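Local coordinates for protein T cell receptor gamma chain (Monodelphis domestica, PDB 7L15) that serves as the gamma chain of the opossum gamma mu T cell receptor, pairing with a mu chain and probably contributing to antigen recognition, at residues B[13-16]-B[20-23]; B[25-30]-B[52-57]; B[48-53]-B[80-85]; B[67-72]-B[86-91]. All coordinates share one frame; numbering follows the deposited sequence.

Contact 1 (B[13-16]-B[20-23]); sequences ITRN and SASL
Arg-15 reaches from strand 12-16 to the carbonyl of Ser-20, just where the chain enters strand 21-28. From CB the side chain starts away from the backbone carbonyl, then bends at chi2 (-75°). CG passes Ser-20 O at 3.8 Å and CD comes closer. NE makes the hydrogen bond, 2.9 Å to Ser-20 O: the oxygen lies in the guanidinium plane and NE nearly in line with the C=O bond, though the N-H is bent (146°). Beyond CZ the group folds back over its own strand, where NH1 donates to Thr-14 O at 2.8 Å, this time with the oxygen tilted out of the plane. CG2 of Ile-13 lies over the centre of one guanidinium face, 3.5 Å from its plane, so two bonds and an apolar neighbour fix the rotation. The branches of Ile-13 divide the remaining work: CG2 packs on Ala-21 CB at 4.0 Å, while CD1 lies 3.9 Å from Leu-23 CG and presses on Ser-22 O. The two strands run nearly antiparallel but belong to different sheets of the V domain: 12-16 is an edge strand beside 104-116, whereas 21-28 lies between 5-7 and 79-84.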
loop_
_atom_site.group_PDB
_atom_site.type_symbol
_atom_site.label_atom_id
_atom_site.label_comp_id
_atom_site.label_asym_id
_atom_site.label_seq_id
_atom_site.Cartn_x
_atom_site.Cartn_y
_atom_site.Cartn_z
ATOM N N ILE B 13 1.930 -12.409 8.921
ATOM C CA ILE B 13 2.028 -13.631 9.710
ATOM C C ILE B 13 1.540 -14.772 8.825
ATOM O O ILE B 13 0.404 -14.736 8.333
ATOM C CB ILE B 13 1.188 -13.548 11.003
ATOM C CG1 ILE B 13 1.585 -12.326 11.829
ATOM C CG2 ILE B 13 1.333 -14.817 11.844
ATOM C CD1 ILE B 13 0.806 -12.176 13.125
ATOM N N THR B 14 2.396 -15.766 8.598
ATOM C CA THR B 14 2.058 -16.917 7.775
ATOM C C THR B 14 1.876 -18.137 8.663
ATOM O O THR B 14 2.672 -18.381 9.574
ATOM C CB THR B 14 3.135 -17.202 6.717
ATOM O OG1 THR B 14 3.354 -16.032 5.931
ATOM C CG2 THR B 14 2.686 -18.317 5.784
ATOM N N ARG B 15 0.816 -18.896 8.405
ATOM C CA ARG B 15 0.498 -20.035 9.250
ATOM C C ARG B 15 -0.085 -21.143 8.396
ATOM O O ARG B 15 -0.579 -20.904 7.290
ATOM C CB ARG B 15 -0.504 -19.654 10.350
ATOM C CG ARG B 15 0.023 -18.655 11.364
ATOM C CD ARG B 15 0.998 -19.330 12.345
ATOM N NE ARG B 15 1.474 -18.384 13.349
ATOM C CZ ARG B 15 2.640 -17.755 13.285
ATOM N NH1 ARG B 15 3.459 -17.983 12.266
ATOM N NH2 ARG B 15 2.989 -16.905 14.243
ATOM N N ASN B 16 -0.046 -22.356 8.938
ATOM C CA ASN B 16 -0.844 -23.463 8.432
ATOM C C ASN B 16 -2.137 -23.552 9.231
ATOM O O ASN B 16 -2.300 -22.892 10.260
ATOM C CB ASN B 16 -0.059 -24.779 8.501
ATOM C CG ASN B 16 1.111 -24.807 7.527
ATOM O OD1 ASN B 16 2.276 -24.896 7.932
ATOM N ND2 ASN B 16 0.802 -24.729 6.231
ATOM N N SER B 20 -2.366 -20.716 15.369
ATOM C CA SER B 20 -2.907 -19.471 15.888
ATOM C C SER B 20 -1.958 -18.340 15.524
ATOM O O SER B 20 -0.855 -18.562 15.019
ATOM C CB SER B 20 -3.101 -19.522 17.401
ATOM O OG SER B 20 -1.836 -19.438 18.036
ATOM N N ALA B 21 -2.386 -17.112 15.791
ATOM C CA ALA B 21 -1.608 -15.965 15.356
ATOM C C ALA B 21 -1.871 -14.802 16.291
ATOM O O ALA B 21 -3.028 -14.521 16.608
ATOM C CB ALA B 21 -1.970 -15.585 13.914
ATOM N N SER B 22 -0.806 -14.118 16.703
ATOM C CA SER B 22 -0.892 -12.952 17.572
ATOM C C SER B 22 -0.497 -11.718 16.779
ATOM O O SER B 22 0.621 -11.642 16.255
ATOM C CB SER B 22 0.012 -13.100 18.797
ATOM O OG SER B 22 -0.241 -14.329 19.454
ATOM N N LEU B 23 -1.396 -10.746 16.719
ATOM C CA LEU B 23 -1.179 -9.525 15.968
ATOM C C LEU B 23 -0.956 -8.391 16.949
ATOM O O LEU B 23 -1.653 -8.299 17.960
ATOM C CB LEU B 23 -2.368 -9.223 15.051
ATOM C CG LEU B 23 -2.462 -10.111 13.808
ATOM C CD1 LEU B 23 -3.224 -11.358 14.099
ATOM C CD2 LEU B 23 -3.107 -9.356 12.676
#

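Contact 2 (B[25-30]-B[52-57]); sequences CKILNP and YSRSKS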
loop_
_atom_site.group_PDB
_atom_site.type_symbol
_atom_site.label_atom_id
_atom_site.label_comp_id
_atom_site.label_asym_id
_atom_site.label_seq_id
_atom_site.Cartn_x
_atom_site.Cartn_y
_atom_site.Cartn_z
ATOM N N CYS B 25 -0.464 -4.287 18.053
ATOM C CA CYS B 25 -0.854 -2.898 17.802
ATOM C C CYS B 25 -0.214 -2.043 18.893
ATOM O O CYS B 25 -0.670 -2.057 20.041
ATOM C CB CYS B 25 -2.375 -2.743 17.802
ATOM S SG CYS B 25 -3.007 -1.086 17.379
ATOM N N LYS B 26 0.843 -1.315 18.541
ATOM C CA LYS B 26 1.414 -0.300 19.423
ATOM C C LYS B 26 0.690 1.015 19.150
ATOM O O LYS B 26 0.839 1.602 18.074
ATOM C CB LYS B 26 2.921 -0.169 19.210
ATOM N N ILE B 27 -0.111 1.467 20.114
ATOM C CA ILE B 27 -0.895 2.689 19.986
ATOM C C ILE B 27 -0.171 3.808 20.723
ATOM O O ILE B 27 0.176 3.665 21.901
ATOM C CB ILE B 27 -2.322 2.493 20.523
ATOM C CG1 ILE B 27 -2.999 3.844 20.758
ATOM C CG2 ILE B 27 -2.310 1.634 21.792
ATOM C CD1 ILE B 27 -3.185 4.658 19.500
ATOM N N LEU B 28 0.063 4.924 20.027
ATOM C CA LEU B 28 0.830 6.047 20.545
ATOM C C LEU B 28 -0.041 7.293 20.610
ATOM O O LEU B 28 -0.914 7.502 19.761
ATOM C CB LEU B 28 2.066 6.327 19.681
ATOM C CG LEU B 28 3.042 5.168 19.480
ATOM C CD1 LEU B 28 2.834 4.504 18.119
ATOM C CD2 LEU B 28 4.479 5.647 19.664
ATOM N N ASN B 29 0.244 8.134 21.602
ATOM C CA ASN B 29 -0.599 9.271 21.958
ATOM C C ASN B 29 -2.074 8.871 22.022
ATOM O O ASN B 29 -2.906 9.447 21.313
ATOM C CB ASN B 29 -0.402 10.430 20.991
ATOM C CG ASN B 29 1.044 10.847 20.874
ATOM O OD1 ASN B 29 1.864 10.524 21.727
ATOM N ND2 ASN B 29 1.368 11.564 19.807
ATOM N N PRO B 30 -2.425 7.881 22.846
ATOM C CA PRO B 30 -3.813 7.413 22.867
ATOM C C PRO B 30 -4.766 8.520 23.298
ATOM O O PRO B 30 -4.493 9.283 24.226
ATOM C CB PRO B 30 -3.787 6.263 23.882
ATOM C CG PRO B 30 -2.343 5.863 23.987
ATOM C CD PRO B 30 -1.582 7.133 23.796
ATOM N N TYR B 52 -11.882 -3.729 22.210
ATOM C CA TYR B 52 -11.193 -4.024 23.452
ATOM C C TYR B 52 -11.073 -2.741 24.256
ATOM O O TYR B 52 -10.624 -1.716 23.731
ATOM C CB TYR B 52 -9.809 -4.619 23.176
ATOM C CG TYR B 52 -8.921 -4.775 24.393
ATOM C CD1 TYR B 52 -9.138 -5.791 25.317
ATOM C CD2 TYR B 52 -7.847 -3.920 24.602
ATOM C CE1 TYR B 52 -8.313 -5.941 26.425
ATOM C CE2 TYR B 52 -7.016 -4.061 25.703
ATOM C CZ TYR B 52 -7.251 -5.070 26.613
ATOM O OH TYR B 52 -6.424 -5.205 27.712
ATOM N N SER B 53 -11.499 -2.803 25.515
ATOM C CA SER B 53 -11.348 -1.697 26.454
ATOM C C SER B 53 -10.028 -1.880 27.198
ATOM O O SER B 53 -9.868 -2.840 27.960
ATOM C CB SER B 53 -12.525 -1.656 27.426
ATOM O OG SER B 53 -12.363 -0.626 28.385
ATOM N N ARG B 54 -9.081 -0.965 26.983
ATOM C CA ARG B 54 -7.783 -1.109 27.630
ATOM C C ARG B 54 -7.913 -1.041 29.151
ATOM O O ARG B 54 -7.341 -1.871 29.870
ATOM C CB ARG B 54 -6.821 -0.039 27.115
ATOM C CG ARG B 54 -6.221 -0.342 25.741
ATOM C CD ARG B 54 -5.082 0.605 25.463
ATOM N NE ARG B 54 -5.454 1.950 25.877
ATOM C CZ ARG B 54 -4.594 2.946 26.031
ATOM N NH1 ARG B 54 -3.303 2.750 25.804
ATOM N NH2 ARG B 54 -5.032 4.136 26.418
ATOM N N SER B 55 -8.682 -0.073 29.658
ATOM C CA SER B 55 -8.840 0.081 31.099
ATOM C C SER B 55 -9.468 -1.161 31.712
ATOM O O SER B 55 -8.830 -1.872 32.498
ATOM C CB SER B 55 -9.689 1.315 31.408
ATOM O OG SER B 55 -11.066 0.988 31.316
ATOM N N LYS B 56 -10.720 -1.459 31.341
ATOM C CA LYS B 56 -11.390 -2.652 31.849
ATOM C C LYS B 56 -10.739 -3.952 31.366
ATOM O O LYS B 56 -11.165 -5.027 31.801
ATOM C CB LYS B 56 -12.884 -2.643 31.468
ATOM C CG LYS B 56 -13.544 -1.261 31.579
ATOM C CD LYS B 56 -15.067 -1.320 31.708
ATOM C CE LYS B 56 -15.755 -2.005 30.535
ATOM N NZ LYS B 56 -15.679 -1.232 29.253
ATOM N N SER B 57 -9.710 -3.884 30.515
ATOM C CA SER B 57 -9.015 -5.067 29.986
ATOM C C SER B 57 -10.009 -6.123 29.507
ATOM O O SER B 57 -9.920 -7.302 29.854
ATOM C CB SER B 57 -8.057 -5.643 31.025
ATOM O OG SER B 57 -7.159 -6.558 30.411
#
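The flat guanidinium of Arg-54 meets Pro-30 and Ile-27 at a slant, presenting neither a clean face nor a clean edge to either. Both terminal nitrogens share the proline ring: NH2 sits 3.5 Å from Pro-30 CB, and NH1 is 3.7 Å from Pro-30 CG. The arginine arrives roughly perpendicular to the proline side chain, so that it ends against one flank of the pyrrolidine instead of running along it. A looser touch comes from Ile-27, whose CG2 branch lies 4.3 Å from Arg-54 NH1. A bend at chi3 (-43°) turns the end of an otherwise extended arginine chain toward this pair. Even the nearest CA atoms, those of Pro-30 and Arg-54, are 10.5 Å apart, so side chains alone span the gap. In V-domain terms Pro-30 belongs to the loop after strand 21-28, the CDR1 region, and Arg-54 opens the turn after strand 47-53, the CDR2 region; the contact therefore bridges two loops at the presumed antigen-facing end. Arg-54 also packs on Asp-33, whose carboxylate accepts from Ser-53 OG and Ser-55 N. No hydrogen bond or salt bridge spans the segments. What joins them is van der Waals contact between a cation and aliphatic carbons, which sets little directional demand.

Contact 3 (B[48-53]-B[80-85]); sequences RLLVYS and CRLIVS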
loop_
_atom_site.group_PDB
_atom_site.type_symbol
_atom_site.label_atom_id
_atom_site.label_comp_id
_atom_site.label_asym_id
_atom_site.label_seq_id
_atom_site.Cartn_x
_atom_site.Cartn_y
_atom_site.Cartn_z
ATOM N N ARG B 48 -15.636 -4.873 11.423
ATOM C CA ARG B 48 -15.017 -4.958 12.728
ATOM C C ARG B 48 -15.248 -6.348 13.299
ATOM O O ARG B 48 -16.329 -6.924 13.143
ATOM C CB ARG B 48 -15.572 -3.893 13.666
ATOM C CG ARG B 48 -14.730 -3.779 14.935
ATOM C CD ARG B 48 -15.246 -2.706 15.882
ATOM N NE ARG B 48 -16.456 -3.143 16.563
ATOM C CZ ARG B 48 -17.127 -2.410 17.443
ATOM N NH1 ARG B 48 -16.707 -1.189 17.753
ATOM N NH2 ARG B 48 -18.224 -2.900 18.004
ATOM N N LEU B 49 -14.205 -6.912 13.906
ATOM C CA LEU B 49 -14.304 -8.212 14.555
ATOM C C LEU B 49 -14.605 -8.101 16.042
ATOM O O LEU B 49 -15.400 -8.886 16.561
ATOM C CB LEU B 49 -13.006 -9.005 14.367
ATOM C CG LEU B 49 -12.459 -9.158 12.945
ATOM C CD1 LEU B 49 -11.408 -10.255 12.867
ATOM C CD2 LEU B 49 -13.566 -9.432 11.957
ATOM N N LEU B 50 -13.989 -7.147 16.736
ATOM C CA LEU B 50 -14.132 -7.011 18.181
ATOM C C LEU B 50 -13.663 -5.622 18.586
ATOM O O LEU B 50 -12.989 -4.927 17.824
ATOM C CB LEU B 50 -13.337 -8.087 18.942
ATOM C CG LEU B 50 -11.801 -8.079 18.992
ATOM C CD1 LEU B 50 -11.228 -7.031 19.947
ATOM C CD2 LEU B 50 -11.286 -9.457 19.394
ATOM N N VAL B 51 -13.996 -5.243 19.816
ATOM C CA VAL B 51 -13.488 -4.024 20.423
ATOM C C VAL B 51 -12.986 -4.354 21.825
ATOM O O VAL B 51 -13.568 -5.184 22.533
ATOM C CB VAL B 51 -14.549 -2.904 20.455
ATOM C CG1 VAL B 51 -15.764 -3.326 21.275
ATOM C CG2 VAL B 51 -13.937 -1.622 20.999
ATOM N N TYR B 52 -11.882 -3.729 22.210
ATOM C CA TYR B 52 -11.193 -4.024 23.452
ATOM C C TYR B 52 -11.073 -2.741 24.256
ATOM O O TYR B 52 -10.624 -1.716 23.731
ATOM C CB TYR B 52 -9.809 -4.619 23.176
ATOM C CG TYR B 52 -8.921 -4.775 24.393
ATOM C CD1 TYR B 52 -9.138 -5.791 25.317
ATOM C CD2 TYR B 52 -7.847 -3.920 24.602
ATOM C CE1 TYR B 52 -8.313 -5.941 26.425
ATOM C CE2 TYR B 52 -7.016 -4.061 25.703
ATOM C CZ TYR B 52 -7.251 -5.070 26.613
ATOM O OH TYR B 52 -6.424 -5.205 27.712
ATOM N N SER B 53 -11.499 -2.803 25.515
ATOM C CA SER B 53 -11.348 -1.697 26.454
ATOM C C SER B 53 -10.028 -1.880 27.198
ATOM O O SER B 53 -9.868 -2.840 27.960
ATOM C CB SER B 53 -12.525 -1.656 27.426
ATOM O OG SER B 53 -12.363 -0.626 28.385
ATOM N N CYS B 80 -1.781 -3.505 22.623
ATOM C CA CYS B 80 -2.912 -4.396 22.427
ATOM C C CYS B 80 -2.566 -5.463 21.393
ATOM O O CYS B 80 -1.957 -5.173 20.360
ATOM C CB CYS B 80 -4.151 -3.619 21.986
ATOM S SG CYS B 80 -5.665 -4.630 21.988
ATOM N N ARG B 81 -2.960 -6.700 21.684
ATOM C CA ARG B 81 -2.672 -7.849 20.837
ATOM C C ARG B 81 -3.964 -8.590 20.518
ATOM O O ARG B 81 -4.815 -8.770 21.391
ATOM C CB ARG B 81 -1.666 -8.812 21.508
ATOM C CG ARG B 81 -0.250 -8.250 21.662
ATOM C CD ARG B 81 0.701 -9.262 22.311
ATOM N NE ARG B 81 1.157 -10.294 21.377
ATOM C CZ ARG B 81 2.410 -10.416 20.940
ATOM N NH1 ARG B 81 2.727 -11.381 20.086
ATOM N NH2 ARG B 81 3.346 -9.572 21.354
ATOM N N LEU B 82 -4.101 -9.019 19.265
ATOM C CA LEU B 82 -5.234 -9.812 18.809
ATOM C C LEU B 82 -4.768 -11.236 18.537
ATOM O O LEU B 82 -3.838 -11.449 17.750
ATOM C CB LEU B 82 -5.854 -9.208 17.545
ATOM C CG LEU B 82 -6.910 -10.044 16.814
ATOM C CD1 LEU B 82 -8.191 -10.129 17.634
ATOM C CD2 LEU B 82 -7.189 -9.502 15.414
ATOM N N ILE B 83 -5.419 -12.208 19.164
ATOM C CA ILE B 83 -5.130 -13.615 18.922
ATOM C C ILE B 83 -6.266 -14.209 18.114
ATOM O O ILE B 83 -7.439 -14.074 18.487
ATOM C CB ILE B 83 -4.927 -14.397 20.228
ATOM C CG1 ILE B 83 -3.664 -13.918 20.939
ATOM C CG2 ILE B 83 -4.845 -15.896 19.926
ATOM C CD1 ILE B 83 -3.165 -14.874 22.009
ATOM N N VAL B 84 -5.915 -14.856 17.003
ATOM C CA VAL B 84 -6.862 -15.542 16.142
ATOM C C VAL B 84 -6.535 -17.025 16.234
ATOM O O VAL B 84 -5.453 -17.459 15.817
ATOM C CB VAL B 84 -6.789 -15.022 14.701
ATOM C CG1 VAL B 84 -7.882 -15.644 13.842
ATOM C CG2 VAL B 84 -6.925 -13.523 14.706
ATOM N N SER B 85 -7.447 -17.799 16.812
ATOM C CA SER B 85 -7.191 -19.206 17.080
ATOM C C SER B 85 -7.670 -20.075 15.923
ATOM O O SER B 85 -8.447 -19.640 15.064
ATOM C CB SER B 85 -7.882 -19.655 18.373
ATOM O OG SER B 85 -7.604 -18.767 19.438
#
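A cysteine sulfur set against a tyrosine ring marks this contact: Cys-80 SG lies 4.3 Å from the centroid of the Tyr-52 ring, 44° off the ring normal. The approach is thus oblique, and the ring atom nearest the sulfur is CD2 of Tyr-52, 3.5 Å from Cys-80 SG. Both groups swing away from their own backbone nitrogens (chi1 171° for Tyr-52), which carries them across the interior toward each other. Cys-80 is not one of the canonical pair; the domain's disulfide joins Cys-25 and Cys-97. The hydroxyl of Tyr-52 is engaged away from the sulfur, in a hydrogen bond with Ser-57 OG. In the immunoglobulin V sandwich, 47-53 and 79-84 correspond to strands C' and E, which lie in opposite sheets, so the contact runs through the core and not along a sheet. Two residues away on each strand, Leu-50 CD2 meets Leu-82 CD1 at 3.6 Å, the two side chains lying alongside each other and pointing opposite ways. Leu-82 also packs on Trp-37 of the core. Leu-49 and Leu-50 both pair through the backbone with Trp-37, and the helical psi of Leu-49 (-41°) fits a classic beta bulge, with both leucines turned inward. At the far end of the strand, Arg-48 bonds Asp-62 and also reaches Thr-115 O of the T cell receptor mu chain.

Contact 4 (B[67-72]-B[86-91]); sequences ADKVRA and DLQVSD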
loop_
_atom_site.group_PDB
_atom_site.type_symbol
_atom_site.label_atom_id
_atom_site.label_comp_id
_atom_site.label_asym_id
_atom_site.label_seq_id
_atom_site.Cartn_x
_atom_site.Cartn_y
_atom_site.Cartn_z
ATOM N N ALA B 67 -15.599 -15.462 21.065
ATOM C CA ALA B 67 -14.426 -15.179 21.886
ATOM C C ALA B 67 -13.424 -16.324 21.862
ATOM O O ALA B 67 -12.243 -16.103 22.157
ATOM C CB ALA B 67 -14.850 -14.884 23.325
ATOM N N ASP B 68 -13.870 -17.541 21.519
ATOM C CA ASP B 68 -12.942 -18.647 21.293
ATOM C C ASP B 68 -12.109 -18.435 20.035
ATOM O O ASP B 68 -10.995 -18.960 19.933
ATOM C CB ASP B 68 -13.698 -19.967 21.159
ATOM C CG ASP B 68 -14.464 -20.340 22.404
ATOM O OD1 ASP B 68 -14.658 -19.476 23.285
ATOM O OD2 ASP B 68 -14.875 -21.517 22.491
ATOM N N LYS B 69 -12.635 -17.688 19.067
ATOM C CA LYS B 69 -11.993 -17.515 17.769
ATOM C C LYS B 69 -11.087 -16.285 17.729
ATOM O O LYS B 69 -9.963 -16.372 17.231
ATOM C CB LYS B 69 -13.070 -17.442 16.674
ATOM C CG LYS B 69 -12.555 -17.331 15.239
ATOM C CD LYS B 69 -11.779 -18.562 14.798
ATOM C CE LYS B 69 -11.209 -18.388 13.388
ATOM N NZ LYS B 69 -10.387 -19.564 13.013
ATOM N N VAL B 70 -11.548 -15.144 18.245
ATOM C CA VAL B 70 -10.761 -13.913 18.292
ATOM C C VAL B 70 -10.886 -13.307 19.680
ATOM O O VAL B 70 -11.974 -13.290 20.265
ATOM C CB VAL B 70 -11.202 -12.886 17.228
ATOM C CG1 VAL B 70 -10.771 -13.340 15.869
ATOM C CG2 VAL B 70 -12.726 -12.680 17.286
ATOM N N ARG B 71 -9.776 -12.785 20.191
ATOM C CA ARG B 71 -9.708 -12.303 21.564
ATOM C C ARG B 71 -8.555 -11.316 21.655
ATOM O O ARG B 71 -7.438 -11.636 21.233
ATOM C CB ARG B 71 -9.506 -13.476 22.538
ATOM C CG ARG B 71 -9.689 -13.148 24.015
ATOM C CD ARG B 71 -9.298 -14.336 24.907
ATOM N NE ARG B 71 -7.853 -14.574 24.896
ATOM C CZ ARG B 71 -6.982 -13.891 25.634
ATOM N NH1 ARG B 71 -5.688 -14.170 25.556
ATOM N NH2 ARG B 71 -7.406 -12.924 26.443
ATOM N N ALA B 72 -8.823 -10.125 22.184
ATOM C CA ALA B 72 -7.778 -9.136 22.421
ATOM C C ALA B 72 -7.389 -9.107 23.894
ATOM O O ALA B 72 -8.238 -9.264 24.776
ATOM C CB ALA B 72 -8.231 -7.746 21.987
ATOM N N ASP B 86 -7.193 -21.319 15.926
ATOM C CA ASP B 86 -7.661 -22.392 15.049
ATOM C C ASP B 86 -7.798 -21.892 13.615
ATOM O O ASP B 86 -8.856 -21.964 12.990
ATOM C CB ASP B 86 -8.979 -22.988 15.560
ATOM C CG ASP B 86 -9.437 -24.196 14.741
ATOM O OD1 ASP B 86 -8.648 -25.157 14.598
ATOM O OD2 ASP B 86 -10.580 -24.187 14.232
ATOM N N LEU B 87 -6.688 -21.362 13.116
ATOM C CA LEU B 87 -6.666 -20.707 11.820
ATOM C C LEU B 87 -7.178 -21.628 10.723
ATOM O O LEU B 87 -6.880 -22.826 10.701
ATOM C CB LEU B 87 -5.243 -20.248 11.515
ATOM C CG LEU B 87 -4.864 -19.095 12.449
ATOM C CD1 LEU B 87 -3.391 -18.750 12.330
ATOM C CD2 LEU B 87 -5.735 -17.867 12.151
ATOM N N GLN B 88 -7.981 -21.054 9.826
ATOM C CA GLN B 88 -8.421 -21.682 8.589
ATOM C C GLN B 88 -8.061 -20.763 7.431
ATOM O O GLN B 88 -7.837 -19.564 7.622
ATOM C CB GLN B 88 -9.929 -21.943 8.595
ATOM C CG GLN B 88 -10.430 -22.685 9.848
ATOM C CD GLN B 88 -9.851 -24.080 9.974
ATOM O OE1 GLN B 88 -9.622 -24.769 8.975
ATOM N NE2 GLN B 88 -9.589 -24.501 11.210
ATOM N N VAL B 89 -8.007 -21.330 6.220
ATOM C CA VAL B 89 -7.650 -20.520 5.058
ATOM C C VAL B 89 -8.588 -19.330 4.948
ATOM O O VAL B 89 -8.163 -18.218 4.621
ATOM C CB VAL B 89 -7.645 -21.370 3.773
ATOM C CG1 VAL B 89 -6.562 -22.432 3.844
ATOM C CG2 VAL B 89 -9.020 -22.030 3.564
ATOM N N SER B 90 -9.853 -19.521 5.313
ATOM C CA SER B 90 -10.842 -18.462 5.221
ATOM C C SER B 90 -10.566 -17.301 6.171
ATOM O O SER B 90 -11.280 -16.293 6.106
ATOM C CB SER B 90 -12.222 -19.048 5.495
ATOM O OG SER B 90 -12.276 -19.574 6.814
ATOM N N ASP B 91 -9.574 -17.417 7.058
ATOM C CA ASP B 91 -9.184 -16.321 7.940
ATOM C C ASP B 91 -8.173 -15.366 7.315
ATOM O O ASP B 91 -7.942 -14.299 7.893
ATOM C CB ASP B 91 -8.594 -16.864 9.241
ATOM C CG ASP B 91 -9.578 -17.690 10.016
ATOM O OD1 ASP B 91 -10.772 -17.324 10.013
ATOM O OD2 ASP B 91 -9.169 -18.714 10.599
#
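Lys-69 and Asp-91 reach toward each other and close a salt bridge, NZ to OD2 at 2.8 Å. The ammonium meets OD2 on its syn side, somewhat out of the carboxylate plane. Lys-69 gets there by a bend at chi2 (64°) followed by an extended run to NZ. A second bond from NZ goes to Ser-85 O, just past the end of strand 79-84. Asp-86 O is equally near NZ at 2.8 Å, but the angle is poor and it does not count as a hydrogen bond; it places the negative end of a carbonyl dipole beside the ammonium. OD2 of Asp-91 takes a further donor, Gln-88 N, at 2.7 Å and 165°, arriving from the opposite face of the carboxylate to Lys-69. Asp-91 repays Gln-88 through the backbone, its N donating to Gln-88 O at 2.8 Å, which closes the short 3-10 turn at 89-91. OD1 has a long, weak ion pair with Arg-39. The Gln-88 amide folds back over its own loop: NE2 donates to Asp-86 O and also to Asp-86 OD2, each at 3.2 Å and each from above the acceptor's plane. Asp-91 O accepts from Tyr-95 OH, the tyrosine corner near the start of strand F. The bridge itself corresponds to the basic-acidic pair that commonly ties strand D to the E-F turn in this family. Asp-91 is buried, and two donors on one oxygen with a cation among them would probably keep its carboxylate ionised and its rotation fixed.

How the contacts relate
All four contacts belong to the V domain, spread from the end away from the CDR loops to the CDR end. Contact 3 is intermediate: between centres it is about 10 Å from contact 4, 11 Å from contact 2 and 14 Å from contact 1. Contacts 1 and 4 are about 10 Å apart, and Leu-87 CD1 of contact 4 packs on Arg-15 CG of contact 1 at 3.5 Å. Backbone pairing joins contact 3 to both, with Leu-23 N 2.7 Å from Leu-82 O and Ile-83 N 2.9 Å from Arg-71 O. Contact 2 sits about 21 Å from contacts 1 and 4; contact 3 shares Tyr-52 and Ser-53 with it and so leads from the core to the presumed recognition loops.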